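Local atomic coordinates of PTS system, lactose-specific IIBC components (Streptococcus pneumoniae, PDB entry 3NBM), a protein that probably passes a phosphoryl group to lactose during its uptake, as the IIB domain of the phosphoenolpyruvate-dependent sugar phosphotransferase system. Residues E6-A20 against R36-I50. Sequence-based numbering, arbitrary orientation. Where two conformers were deposited one is given.
Sequences ELKVLVLCAGSGTSA and RVIANSGAYGAHYDI
Leu12 drives its CD1 methyl over one face of the His47 imidazole, 4.1 Å from the ring centroid, a CH-pi contact in which the two side chains meet at about a right angle. CG of Leu12 stands opposite its own carbonyl carbon (chi1 -64°), and from there the same methyl also comes obliquely to Tyr44 CD2, while CD2 rests on the backbone of Gly42. His47 is held by its rim: Gly45 N, inside the type II turn from Ala43 to Ala46, donates to ND1 of His47 in the ring plane at 3.0 Å. Its CE1 lies over the centre of the Tyr44 ring, and Met70 of helix 67-74 touches all three side chains. The case illustrates how a right-handed beta-alpha-beta crossover, strand 7-13, helix 18-33 and strand 37-43, brings two parallel strands together at the edge of a four-stranded sheet. Backbone bonds run from Leu7 N to Arg36 O through to Tyr44 N and Cys13 O (2.8 Å). On the face covered by helices 18-33 and 96-105, the Val9 side chain crosses that of Val37 at a slant, CG2 to CG1 at 4.0 Å, and Leu7 lies alongside Val37, pointing the same way. The loop after strand 7-13 is consistent with the phosphate-binding P-loop of IIB domains of this family, in which the cysteine at its start carries the phosphoryl group; Cys13 is probably that residue. Three loop N-H groups turn toward its SG, Gly15 N and Ser19 N each at 3.5 Å and Gly17 N weakly. At the far end, Ile38 CG2 is wedged against Lys8 CD at a tight 3.3 Å and also touches Glu6 OE1, beside the salt bridge from Lys8 NZ to the anti lone pair of that oxygen (2.8 Å).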
loop_
_atom_site.group_PDB
_atom_site.type_symbol
_atom_site.label_atom_id
_atom_site.label_comp_id
_atom_site.label_asym_id
_atom_site.label_seq_id
_atom_site.Cartn_x
_atom_site.Cartn_y
_atom_site.Cartn_z
ATOM N N GLU A 6 0.464 13.996 6.939
ATOM C CA GLU A 6 1.253 12.863 6.479
ATOM C C GLU A 6 0.392 11.914 5.654
ATOM O O GLU A 6 -0.713 11.607 6.053
ATOM C CB GLU A 6 1.824 12.145 7.691
ATOM C CG GLU A 6 2.714 10.975 7.351
ATOM C CD GLU A 6 3.355 10.388 8.570
ATOM O OE1 GLU A 6 2.633 10.038 9.511
ATOM O OE2 GLU A 6 4.575 10.162 8.546
ATOM N N LEU A 7 0.909 11.469 4.521
ATOM C CA LEU A 7 0.247 10.473 3.694
ATOM C C LEU A 7 0.269 9.108 4.388
ATOM O O LEU A 7 1.325 8.649 4.824
ATOM C CB LEU A 7 0.945 10.387 2.339
ATOM C CG LEU A 7 0.225 9.541 1.294
ATOM C CD1 LEU A 7 -1.087 10.213 0.852
ATOM C CD2 LEU A 7 1.132 9.306 0.080
ATOM N N LYS A 8 -0.897 8.483 4.506
ATOM C CA LYS A 8 -1.037 7.205 5.219
ATOM C C LYS A 8 -1.319 6.102 4.188
ATOM O O LYS A 8 -2.306 6.172 3.448
ATOM C CB LYS A 8 -2.174 7.266 6.233
ATOM C CG LYS A 8 -2.138 8.441 7.195
ATOM C CD LYS A 8 -1.016 8.437 8.136
ATOM C CE LYS A 8 -1.180 9.542 9.212
ATOM N NZ LYS A 8 -0.055 9.615 10.219
ATOM N N VAL A 9 -0.436 5.103 4.163
ATOM C CA VAL A 9 -0.489 4.000 3.212
ATOM C C VAL A 9 -0.679 2.680 3.973
ATOM O O VAL A 9 -0.010 2.435 4.965
ATOM C CB VAL A 9 0.798 3.924 2.378
ATOM C CG1 VAL A 9 0.707 2.812 1.328
ATOM C CG2 VAL A 9 1.092 5.288 1.739
ATOM N N LEU A 10 -1.597 1.852 3.488
ATOM C CA LEU A 10 -1.800 0.500 4.009
ATOM C C LEU A 10 -1.537 -0.509 2.907
ATOM O O LEU A 10 -2.114 -0.403 1.827
ATOM C CB LEU A 10 -3.223 0.347 4.547
ATOM C CG LEU A 10 -3.593 -1.028 5.131
ATOM C CD1 LEU A 10 -2.766 -1.358 6.369
ATOM C CD2 LEU A 10 -5.082 -1.032 5.477
ATOM N N VAL A 11 -0.606 -1.428 3.151
ATOM C CA VAL A 11 -0.316 -2.526 2.233
ATOM C C VAL A 11 -0.986 -3.794 2.785
ATOM O O VAL A 11 -0.765 -4.145 3.934
ATOM C CB VAL A 11 1.200 -2.762 2.038
ATOM C CG1 VAL A 11 1.457 -3.808 0.952
ATOM C CG2 VAL A 11 1.941 -1.460 1.764
ATOM N N LEU A 12 -1.793 -4.457 1.955
ATOM C CA LEU A 12 -2.520 -5.650 2.383
ATOM C C LEU A 12 -2.034 -6.872 1.631
ATOM O O LEU A 12 -1.822 -6.834 0.424
ATOM C CB LEU A 12 -4.037 -5.481 2.146
ATOM C CG LEU A 12 -4.699 -4.364 2.968
ATOM C CD1 LEU A 12 -6.171 -4.208 2.544
ATOM C CD2 LEU A 12 -4.539 -4.607 4.477
ATOM N N CYS A 13 -1.882 -7.979 2.356
ATOM C CA CYS A 13 -1.610 -9.272 1.737
ATOM C C CYS A 13 -2.637 -10.287 2.252
ATOM O O CYS A 13 -3.615 -9.915 2.915
ATOM C CB CYS A 13 -0.151 -9.728 1.964
ATOM S SG CYS A 13 0.304 -10.069 3.651
ATOM N N ALA A 14 -2.407 -11.556 1.925
ATOM C CA ALA A 14 -3.288 -12.630 2.320
ATOM C C ALA A 14 -2.840 -13.293 3.621
ATOM O O ALA A 14 -3.374 -14.337 3.998
ATOM C CB ALA A 14 -3.404 -13.681 1.190
ATOM N N GLY A 15 -1.899 -12.675 4.322
ATOM C CA GLY A 15 -1.424 -13.132 5.618
ATOM C C GLY A 15 -0.074 -13.803 5.636
ATOM O O GLY A 15 0.349 -14.285 6.673
ATOM N N SER A 16 0.611 -13.835 4.500
ATOM C CA SER A 16 1.955 -14.393 4.464
ATOM C C SER A 16 2.976 -13.489 5.132
ATOM O O SER A 16 4.070 -13.937 5.475
ATOM C CB SER A 16 2.431 -14.693 3.048
ATOM O OG SER A 16 2.662 -13.504 2.311
ATOM N N GLY A 17 2.635 -12.207 5.246
ATOM C CA GLY A 17 3.562 -11.205 5.749
ATOM C C GLY A 17 4.322 -10.452 4.663
ATOM O O GLY A 17 5.129 -9.550 4.927
ATOM N N THR A 18 4.054 -10.791 3.416
ATOM C CA THR A 18 4.679 -10.104 2.324
ATOM C C THR A 18 4.357 -8.595 2.322
ATOM O O THR A 18 5.175 -7.802 1.877
ATOM C CB THR A 18 4.330 -10.763 0.972
ATOM O OG1 THR A 18 5.149 -10.216 -0.059
ATOM C CG2 THR A 18 2.888 -10.616 0.581
ATOM N N SER A 19 3.175 -8.196 2.805
ATOM C CA SER A 19 2.821 -6.776 2.853
ATOM C C SER A 19 3.831 -5.943 3.656
ATOM O O SER A 19 4.113 -4.792 3.330
ATOM C CB SER A 19 1.404 -6.592 3.418
ATOM O OG SER A 19 1.233 -7.263 4.634
ATOM N N ALA A 20 4.377 -6.519 4.712
ATOM C CA ALA A 20 5.352 -5.834 5.536
ATOM C C ALA A 20 6.625 -5.499 4.747
ATOM O O ALA A 20 7.282 -4.503 5.050
ATOM C CB ALA A 20 5.714 -6.656 6.772
ATOM N N ARG A 36 6.832 13.067 3.951
ATOM C CA ARG A 36 5.835 12.755 4.971
ATOM C C ARG A 36 4.878 11.649 4.525
ATOM O O ARG A 36 3.796 11.904 4.012
ATOM C CB ARG A 36 5.088 14.004 5.396
ATOM C CG ARG A 36 6.021 15.071 5.997
ATOM C CD ARG A 36 5.313 16.377 6.319
ATOM N NE ARG A 36 4.819 17.051 5.121
ATOM C CZ ARG A 36 5.557 17.832 4.329
ATOM N NH1 ARG A 36 6.838 18.062 4.597
ATOM N NH2 ARG A 36 5.006 18.384 3.257
ATOM N N VAL A 37 5.328 10.418 4.729
ATOM C CA VAL A 37 4.603 9.203 4.398
ATOM C C VAL A 37 4.856 8.180 5.479
ATOM O O VAL A 37 5.997 8.036 5.953
ATOM C CB VAL A 37 5.075 8.583 3.048
ATOM C CG1 VAL A 37 4.358 7.288 2.787
ATOM C CG2 VAL A 37 4.912 9.536 1.869
ATOM N N ILE A 38 3.791 7.490 5.891
ATOM C CA ILE A 38 3.913 6.286 6.720
ATOM C C ILE A 38 3.125 5.154 6.054
ATOM O O ILE A 38 2.014 5.364 5.581
ATOM C CB ILE A 38 3.393 6.514 8.172
ATOM C CG1 ILE A 38 3.518 5.270 9.042
ATOM C CG2 ILE A 38 1.942 6.992 8.188
ATOM C CD1 ILE A 38 4.837 4.922 9.373
ATOM N N ALA A 39 3.738 3.978 6.033
ATOM C CA ALA A 39 3.105 2.758 5.553
ATOM C C ALA A 39 2.962 1.734 6.653
ATOM O O ALA A 39 3.917 1.468 7.396
ATOM C CB ALA A 39 3.895 2.156 4.402
ATOM N N ASN A 40 1.791 1.124 6.705
ATOM C CA ASN A 40 1.532 -0.036 7.542
ATOM C C ASN A 40 1.195 -1.217 6.693
ATOM O O ASN A 40 0.901 -1.073 5.502
ATOM C CB ASN A 40 0.407 0.241 8.531
ATOM C CG ASN A 40 0.759 1.291 9.506
ATOM O OD1 ASN A 40 0.172 2.349 9.500
ATOM N ND2 ASN A 40 1.769 1.009 10.343
ATOM N N SER A 41 1.231 -2.390 7.311
ATOM C CA SER A 41 0.858 -3.642 6.652
ATOM C C SER A 41 -0.241 -4.338 7.434
ATOM O O SER A 41 -0.388 -4.155 8.638
ATOM C CB SER A 41 2.080 -4.558 6.506
ATOM O OG SER A 41 2.621 -4.902 7.742
ATOM N N GLY A 42 -0.992 -5.151 6.735
ATOM C CA GLY A 42 -2.045 -5.908 7.356
ATOM C C GLY A 42 -2.546 -6.996 6.457
ATOM O O GLY A 42 -2.171 -7.086 5.275
ATOM N N ALA A 43 -3.428 -7.839 7.000
ATOM C CA ALA A 43 -4.094 -8.891 6.253
ATOM C C ALA A 43 -5.429 -8.396 5.671
ATOM O O ALA A 43 -6.202 -7.735 6.366
ATOM C CB ALA A 43 -4.371 -10.124 7.157
ATOM N N TYR A 44 -5.692 -8.741 4.419
ATOM C CA TYR A 44 -6.989 -8.449 3.808
ATOM C C TYR A 44 -8.061 -9.191 4.591
ATOM O O TYR A 44 -7.987 -10.400 4.766
ATOM C CB TYR A 44 -6.988 -8.842 2.324
ATOM C CG TYR A 44 -8.162 -8.268 1.559
ATOM C CD1 TYR A 44 -9.426 -8.857 1.575
ATOM C CD2 TYR A 44 -8.032 -7.077 0.874
ATOM C CE1 TYR A 44 -10.506 -8.259 0.924
ATOM C CE2 TYR A 44 -9.080 -6.508 0.220
ATOM C CZ TYR A 44 -10.323 -7.085 0.255
ATOM O OH TYR A 44 -11.371 -6.451 -0.399
ATOM N N GLY A 45 -9.057 -8.459 5.043
ATOM C CA GLY A 45 -10.086 -8.974 5.929
ATOM C C GLY A 45 -10.077 -8.379 7.324
ATOM O O GLY A 45 -11.090 -8.440 8.020
ATOM N N ALA A 46 -8.943 -7.803 7.745
ATOM C CA ALA A 46 -8.840 -7.062 9.013
ATOM C C ALA A 46 -8.955 -5.567 8.791
ATOM O O ALA A 46 -8.808 -4.793 9.727
ATOM C CB ALA A 46 -7.525 -7.379 9.742
ATOM N N HIS A 47 -9.294 -5.159 7.561
ATOM C CA HIS A 47 -9.171 -3.766 7.148
ATOM C C HIS A 47 -10.488 -2.997 7.044
ATOM O O HIS A 47 -10.466 -1.797 6.785
ATOM C CB HIS A 47 -8.463 -3.696 5.803
ATOM C CG HIS A 47 -9.307 -4.243 4.710
ATOM N ND1 HIS A 47 -9.550 -5.588 4.548
ATOM C CD2 HIS A 47 -10.073 -3.601 3.802
ATOM C CE1 HIS A 47 -10.391 -5.747 3.543
ATOM N NE2 HIS A 47 -10.723 -4.557 3.080
ATOM N N TYR A 48 -11.639 -3.657 7.189
ATOM C CA TYR A 48 -12.890 -3.011 6.813
ATOM C C TYR A 48 -13.214 -1.784 7.631
ATOM O O TYR A 48 -13.808 -0.863 7.098
ATOM C CB TYR A 48 -14.039 -4.015 6.856
ATOM C CG TYR A 48 -13.923 -5.094 5.822
ATOM C CD1 TYR A 48 -14.007 -4.808 4.484
ATOM C CD2 TYR A 48 -13.781 -6.428 6.194
ATOM C CE1 TYR A 48 -13.929 -5.797 3.540
ATOM C CE2 TYR A 48 -13.681 -7.435 5.244
ATOM C CZ TYR A 48 -13.773 -7.113 3.923
ATOM O OH TYR A 48 -13.699 -8.056 2.943
ATOM N N ASP A 49 -12.820 -1.750 8.901
ATOM C CA ASP A 49 -13.097 -0.580 9.739
ATOM C C ASP A 49 -11.963 0.414 9.762
ATOM O O ASP A 49 -12.207 1.584 10.053
ATOM C CB ASP A 49 -13.401 -0.988 11.174
ATOM C CG ASP A 49 -14.738 -1.686 11.318
ATOM O OD1 ASP A 49 -15.753 -1.235 10.739
ATOM O OD2 ASP A 49 -14.768 -2.701 11.987
ATOM N N ILE A 50 -10.723 -0.016 9.515
ATOM C CA ILE A 50 -9.573 0.868 9.550
ATOM C C ILE A 50 -9.260 1.494 8.212
ATOM O O ILE A 50 -8.473 2.427 8.145
ATOM C CB ILE A 50 -8.296 0.192 10.097
ATOM C CG1 ILE A 50 -7.839 -1.011 9.242
ATOM C CG2 ILE A 50 -8.495 -0.236 11.549
ATOM C CD1 ILE A 50 -6.428 -1.498 9.536
#